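Local coordinates for uncharacterized protein (Aeromonas hydrophila J-1, PDB 6R1J) that probably acts as one component of a tripartite alpha-pore-forming toxin, here in a soluble form engineered in its head, at residues Gly185-Asn188 and Gln189-Gln193; Gln128-Ile131 and Ala132-Ser136. The protein carries 3 engineered substitutions. One frame throughout, in Å; residues are numbered along the deposited sequence.

Contact 1 of 2, residues Gly185-Asn188 and Gln189-Gln193; sequences GQVN and QIEGQ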
ATOM      1  N   GLY A 185      19.679  15.154  -9.005  1.00 56.85           N
ATOM      2  CA  GLY A 185      20.239  13.797  -9.140  1.00 56.78           C
ATOM      3  C   GLY A 185      20.156  13.063  -7.818  1.00 53.56           C
ATOM      4  O   GLY A 185      19.810  11.864  -7.838  1.00 50.18           O
ATOM      5  N   GLN A 186      20.457  13.754  -6.714  1.00 43.92           N
ATOM      6  CA  GLN A 186      20.392  13.182  -5.348  1.00 49.67           C
ATOM      7  C   GLN A 186      18.939  12.842  -4.988  1.00 48.79           C
ATOM      8  O   GLN A 186      18.717  11.772  -4.394  1.00 45.60           O
ATOM      9  CB  GLN A 186      20.992  14.136  -4.324  1.00 51.72           C
ATOM     10  CG  GLN A 186      22.494  14.260  -4.470  1.00 56.75           C
ATOM     11  CD  GLN A 186      23.040  15.325  -3.554  1.00 61.83           C
ATOM     12  OE1 GLN A 186      22.760  15.332  -2.358  1.00 60.86           O
ATOM     13  NE2 GLN A 186      23.831  16.227  -4.122  1.00 62.59           N
ATOM     14  N   VAL A 187      17.991  13.724  -5.301  1.00 45.38           N
ATOM     15  CA  VAL A 187      16.560  13.455  -5.005  1.00 48.89           C
ATOM     16  C   VAL A 187      16.127  12.249  -5.849  1.00 49.75           C
ATOM     17  O   VAL A 187      15.527  11.335  -5.268  1.00 43.66           O
ATOM     18  CB  VAL A 187      15.673  14.688  -5.219  1.00 50.13           C
ATOM     19  CG1 VAL A 187      14.186  14.337  -5.195  1.00 51.80           C
ATOM     20  CG2 VAL A 187      15.988  15.744  -4.176  1.00 47.87           C
ATOM     21  N   ASN A 188      16.480  12.212  -7.132  1.00 47.24           N
ATOM     22  CA  ASN A 188      16.107  11.083  -8.024  1.00 53.11           C
ATOM     23  C   ASN A 188      16.674   9.784  -7.432  1.00 50.76           C
ATOM     24  O   ASN A 188      15.952   8.762  -7.388  1.00 41.03           O
ATOM     25  CB  ASN A 188      16.589  11.289  -9.463  1.00 53.60           C
ATOM     26  CG  ASN A 188      15.844  10.398 -10.446  1.00 50.67           C
ATOM     27  OD1 ASN A 188      14.661  10.609 -10.666  1.00 49.94           O
ATOM     28  ND2 ASN A 188      16.526   9.474 -11.102  1.00 41.84           N
ATOM     29  N   GLN A 189      17.910   9.852  -6.947  1.00 46.58           N
ATOM     30  CA  GLN A 189      18.661   8.707  -6.387  1.00 49.15           C
ATOM     31  C   GLN A 189      17.921   8.136  -5.175  1.00 41.40           C
ATOM     32  O   GLN A 189      17.742   6.914  -5.111  1.00 40.60           O
ATOM     33  CB  GLN A 189      20.075   9.168  -6.015  1.00 55.49           C
ATOM     34  CG  GLN A 189      20.886   8.175  -5.201  1.00 63.06           C
ATOM     35  CD  GLN A 189      21.188   6.919  -5.971  1.00 76.17           C
ATOM     36  OE1 GLN A 189      21.327   6.931  -7.197  1.00 87.36           O
ATOM     37  NE2 GLN A 189      21.288   5.817  -5.244  1.00 89.27           N
ATOM     38  N   ILE A 190      17.532   8.986  -4.235  1.00 41.52           N
ATOM     39  CA  ILE A 190      16.889   8.550  -2.970  1.00 41.36           C
ATOM     40  C   ILE A 190      15.476   8.040  -3.305  1.00 39.01           C
ATOM     41  O   ILE A 190      15.092   7.051  -2.713  1.00 40.27           O
ATOM     42  CB  ILE A 190      16.889   9.653  -1.897  1.00 45.91           C
ATOM     43  CG1 ILE A 190      18.297  10.147  -1.539  1.00 52.48           C
ATOM     44  CG2 ILE A 190      16.144   9.188  -0.657  1.00 47.17           C
ATOM     45  CD1 ILE A 190      19.139   9.191  -0.719  1.00 50.97           C
ATOM     46  N   GLU A 191      14.767   8.656  -4.241  1.00 40.37           N
ATOM     47  CA  GLU A 191      13.424   8.166  -4.676  1.00 46.83           C
ATOM     48  C   GLU A 191      13.559   6.720  -5.187  1.00 47.08           C
ATOM     49  O   GLU A 191      12.714   5.872  -4.810  1.00 43.32           O
ATOM     50  CB  GLU A 191      12.828   9.026  -5.789  1.00 47.25           C
ATOM     51  CG  GLU A 191      12.440  10.424  -5.331  1.00 51.38           C
ATOM     52  CD  GLU A 191      11.920  11.371  -6.411  1.00 50.43           C
ATOM     53  OE1 GLU A 191      12.254  11.182  -7.605  1.00 53.89           O
ATOM     54  OE2 GLU A 191      11.169  12.286  -6.054  1.00 61.28           O
ATOM     55  N   GLY A 192      14.546   6.453  -6.042  1.00 37.65           N
ATOM     56  CA  GLY A 192      14.811   5.098  -6.586  1.00 39.16           C
ATOM     57  C   GLY A 192      15.115   4.090  -5.475  1.00 38.98           C
ATOM     58  O   GLY A 192      14.610   2.933  -5.531  1.00 39.55           O
ATOM     59  N   GLN A 193      15.987   4.455  -4.531  1.00 34.91           N
ATOM     60  CA  GLN A 193      16.308   3.642  -3.336  1.00 37.68           C
ATOM     61  C   GLN A 193      15.027   3.392  -2.545  1.00 37.88           C
ATOM     62  O   GLN A 193      14.880   2.284  -2.013  1.00 33.80           O
ATOM     63  CB  GLN A 193      17.261   4.333  -2.349  1.00 43.16           C
ATOM     64  CG  GLN A 193      18.720   4.275  -2.788  1.00 51.84           C
ATOM     65  CD  GLN A 193      19.645   5.169  -1.987  1.00 57.89           C
ATOM     66  OE1 GLN A 193      20.673   5.612  -2.483  1.00 70.89           O
ATOM     67  NE2 GLN A 193      19.272   5.487  -0.763  1.00 54.86           N
TER

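Contact 2 of 2, residues Gln128-Ile131 and Ala132-Ser136; sequences QATI and AGLQS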
ATOM      1  N   GLN A 128      12.950   8.938   3.988  1.00 36.63           N
ATOM      2  CA  GLN A 128      11.863   9.959   3.856  1.00 40.42           C
ATOM      3  C   GLN A 128      12.367  11.284   4.478  1.00 36.92           C
ATOM      4  O   GLN A 128      12.252  12.323   3.817  1.00 42.41           O
ATOM      5  CB  GLN A 128      10.538   9.474   4.462  1.00 38.70           C
ATOM      6  CG  GLN A 128       9.884   8.274   3.762  1.00 43.14           C
ATOM      7  CD  GLN A 128       9.390   8.597   2.365  1.00 49.62           C
ATOM      8  OE1 GLN A 128       8.974   9.711   2.080  1.00 53.85           O
ATOM      9  NE2 GLN A 128       9.416   7.622   1.461  1.00 48.69           N
ATOM     10  N   ALA A 129      12.953  11.252   5.678  1.00 37.98           N
ATOM     11  CA  ALA A 129      13.540  12.445   6.338  1.00 38.34           C
ATOM     12  C   ALA A 129      14.595  13.062   5.427  1.00 39.40           C
ATOM     13  O   ALA A 129      14.518  14.284   5.153  1.00 44.23           O
ATOM     14  CB  ALA A 129      14.118  12.108   7.693  1.00 39.65           C
ATOM     15  N   THR A 130      15.513  12.247   4.911  1.00 39.14           N
ATOM     16  CA  THR A 130      16.609  12.682   4.011  1.00 38.81           C
ATOM     17  C   THR A 130      16.018  13.306   2.735  1.00 40.52           C
ATOM     18  O   THR A 130      16.436  14.392   2.349  1.00 44.31           O
ATOM     19  CB  THR A 130      17.555  11.522   3.654  1.00 40.74           C
ATOM     20  OG1 THR A 130      18.063  10.983   4.866  1.00 41.08           O
ATOM     21  CG2 THR A 130      18.716  11.951   2.787  1.00 42.97           C
ATOM     22  N   ILE A 131      15.043  12.683   2.102  1.00 41.00           N
ATOM     23  CA  ILE A 131      14.511  13.253   0.839  1.00 44.55           C
ATOM     24  C   ILE A 131      13.806  14.593   1.132  1.00 46.00           C
ATOM     25  O   ILE A 131      13.925  15.521   0.307  1.00 45.12           O
ATOM     26  CB  ILE A 131      13.666  12.227   0.067  1.00 47.03           C
ATOM     27  CG1 ILE A 131      13.508  12.643  -1.396  1.00 59.10           C
ATOM     28  CG2 ILE A 131      12.321  12.002   0.722  1.00 47.77           C
ATOM     29  CD1 ILE A 131      12.940  11.568  -2.300  1.00 57.89           C
ATOM     30  N   ALA A 132      13.157  14.754   2.280  1.00 42.18           N
ATOM     31  CA  ALA A 132      12.476  16.022   2.607  1.00 44.08           C
ATOM     32  C   ALA A 132      13.529  17.113   2.841  1.00 44.07           C
ATOM     33  O   ALA A 132      13.448  18.208   2.216  1.00 44.28           O
ATOM     34  CB  ALA A 132      11.601  15.828   3.809  1.00 44.81           C
ATOM     35  N   GLY A 133      15.052  16.817   3.512  1.00 45.28           N
ATOM     36  CA  GLY A 133      15.949  17.985   3.480  1.00 46.93           C
ATOM     37  C   GLY A 133      16.439  18.277   2.074  1.00 45.49           C
ATOM     38  O   GLY A 133      16.626  19.441   1.765  1.00 47.57           O
ATOM     39  N   LEU A 134      16.644  17.258   1.237  1.00 49.10           N
ATOM     40  CA  LEU A 134      17.172  17.442  -0.141  1.00 47.42           C
ATOM     41  C   LEU A 134      16.172  18.268  -0.958  1.00 54.96           C
ATOM     42  O   LEU A 134      16.616  19.073  -1.813  1.00 47.89           O
ATOM     43  CB  LEU A 134      17.439  16.088  -0.804  1.00 52.02           C
ATOM     44  CG  LEU A 134      18.841  15.514  -0.595  1.00 59.30           C
ATOM     45  CD1 LEU A 134      19.294  15.668   0.845  1.00 67.35           C
ATOM     46  CD2 LEU A 134      18.884  14.060  -1.035  1.00 58.26           C
ATOM     47  N   GLN A 135      14.876  18.093  -0.706  1.00 51.35           N
ATOM     48  CA  GLN A 135      13.828  18.806  -1.468  1.00 55.70           C
ATOM     49  C   GLN A 135      13.901  20.286  -1.098  1.00 60.98           C
ATOM     50  O   GLN A 135      13.850  21.089  -2.034  1.00 61.79           O
ATOM     51  CB  GLN A 135      12.465  18.125  -1.319  1.00 59.89           C
ATOM     52  CG  GLN A 135      12.145  17.216  -2.512  1.00 61.74           C
ATOM     53  CD  GLN A 135      11.959  18.008  -3.793  1.00 59.32           C
ATOM     54  OE1 GLN A 135      11.791  19.223  -3.774  1.00 69.17           O
ATOM     55  NE2 GLN A 135      11.983  17.341  -4.936  1.00 55.10           N
ATOM     56  N   SER A 136      14.106  20.625   0.176  1.00 60.22           N
ATOM     57  CA  SER A 136      14.278  22.035   0.620  1.00 67.14           C
ATOM     58  C   SER A 136      15.551  22.641   0.017  1.00 70.07           C
ATOM     59  O   SER A 136      15.443  23.724  -0.593  1.00 69.14           O
ATOM     60  CB  SER A 136      14.273  22.135   2.100  1.00 66.55           C
ATOM     61  OG  SER A 136      13.012  21.706   2.570  1.00 72.45           O
TER

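Contact 1 of 2, residues Gly185-Asn188 and Gln189-Gln193
Glu191 folds back over the preceding turn of its alpha-helix and covers Val187, four residues earlier. Its CG stands beside the backbone N (chi1 -69°), which brings Glu191 CG to 3.2 Å from Val187 O. From there the extended chain takes the carboxylate obliquely across the valine, with Glu191 OE2 3.7 Å from Val187 CG1. The same carbonyl takes the main-chain hydrogen bond from Glu191 N at 3.0 Å, so Val187 O is covered by methylene on one approach and bonded on another. This is the tight part of the contact, and its buried member is the valine; Glu191 itself is exposed.

Beyond it the packing slackens. Asn188 and Glu191 cross at about a right angle, their amide and carboxylate planes 62° apart, and Asn188 OD1 lies 3.9 Å from Glu191 OE1. Asn188 ND2 is hydrogen-bonded to Gln8 OE1 of the second subunit. Gln189, also exposed although it touches the same Gln8, bends at chi2 and reaches forward one turn, where Gln189 NE2 donates to Gln193 OE1 at 2.8 Å, almost straight at 167° and nearly in the donor's amide plane.

The segment belongs to helix 163-236: helix 78-157 covers the side that carries Val187 and Glu191, and Gly185 O accepts a hydrogen bond from Gln8 NE2 of the second subunit.

Contact 2 of 2, residues Gln128-Ile131 and Ala132-Ser136
Leu134 lies over the end of the carbonyl of Thr130, one helical turn earlier, with Leu134 CD1 3.5 Å from Thr130 O. Its other approach is to the threonine methyl, where the same Leu134 CD1 is 4.2 Å from Thr130 CG2, a light touch. Thr130 O also receives Leu134 N at 3.1 Å with an N-H...O angle of 167°, so the leucine branch shields a bond that its own backbone makes. The threonine hydroxyl takes no part in this, being hydrogen-bonded to Glu126 O further back.

Such i to i+4 bonds are those of an alpha-helix, here helix 78-157, one of the long rods of an almost wholly helical chain. On the neighbouring flank Ile131 has CG1 anti to the backbone N (chi1 -162°), which sets CG2 in the crowded position, 3.3 Å from Ala132 N. Gln135 lays its CB 3.4 Å from Ile131 O, and Gln135 N bonds to that oxygen at 2.9 Å. Gln128 packs on Ile194 of helix 163-236, whereas Ala129 and Ala132 touch Arg122 and Thr114 of the third subunit.

How the contacts relate
Contact 2 comes first along the chain, on helix 78-157; contact 1 follows on helix 163-236, the next helix, after a short connection. There are about 10 Å between their centres, and the side chains meet directly: Glu191 CG is 3.3 Å from Ile131 CD1 and Val187 CG2 is 3.7 Å from Leu134 CB. The two therefore mark one level of a long helical hairpin, on the same side of the chain's centre, from which the centre of contact 1 lies about 28 Å and that of contact 2 about 31 Å. Contact 1 borders the second subunit and contact 2 the third, so this level takes part in the four-chain assembly of the engineered soluble protein in the crystal.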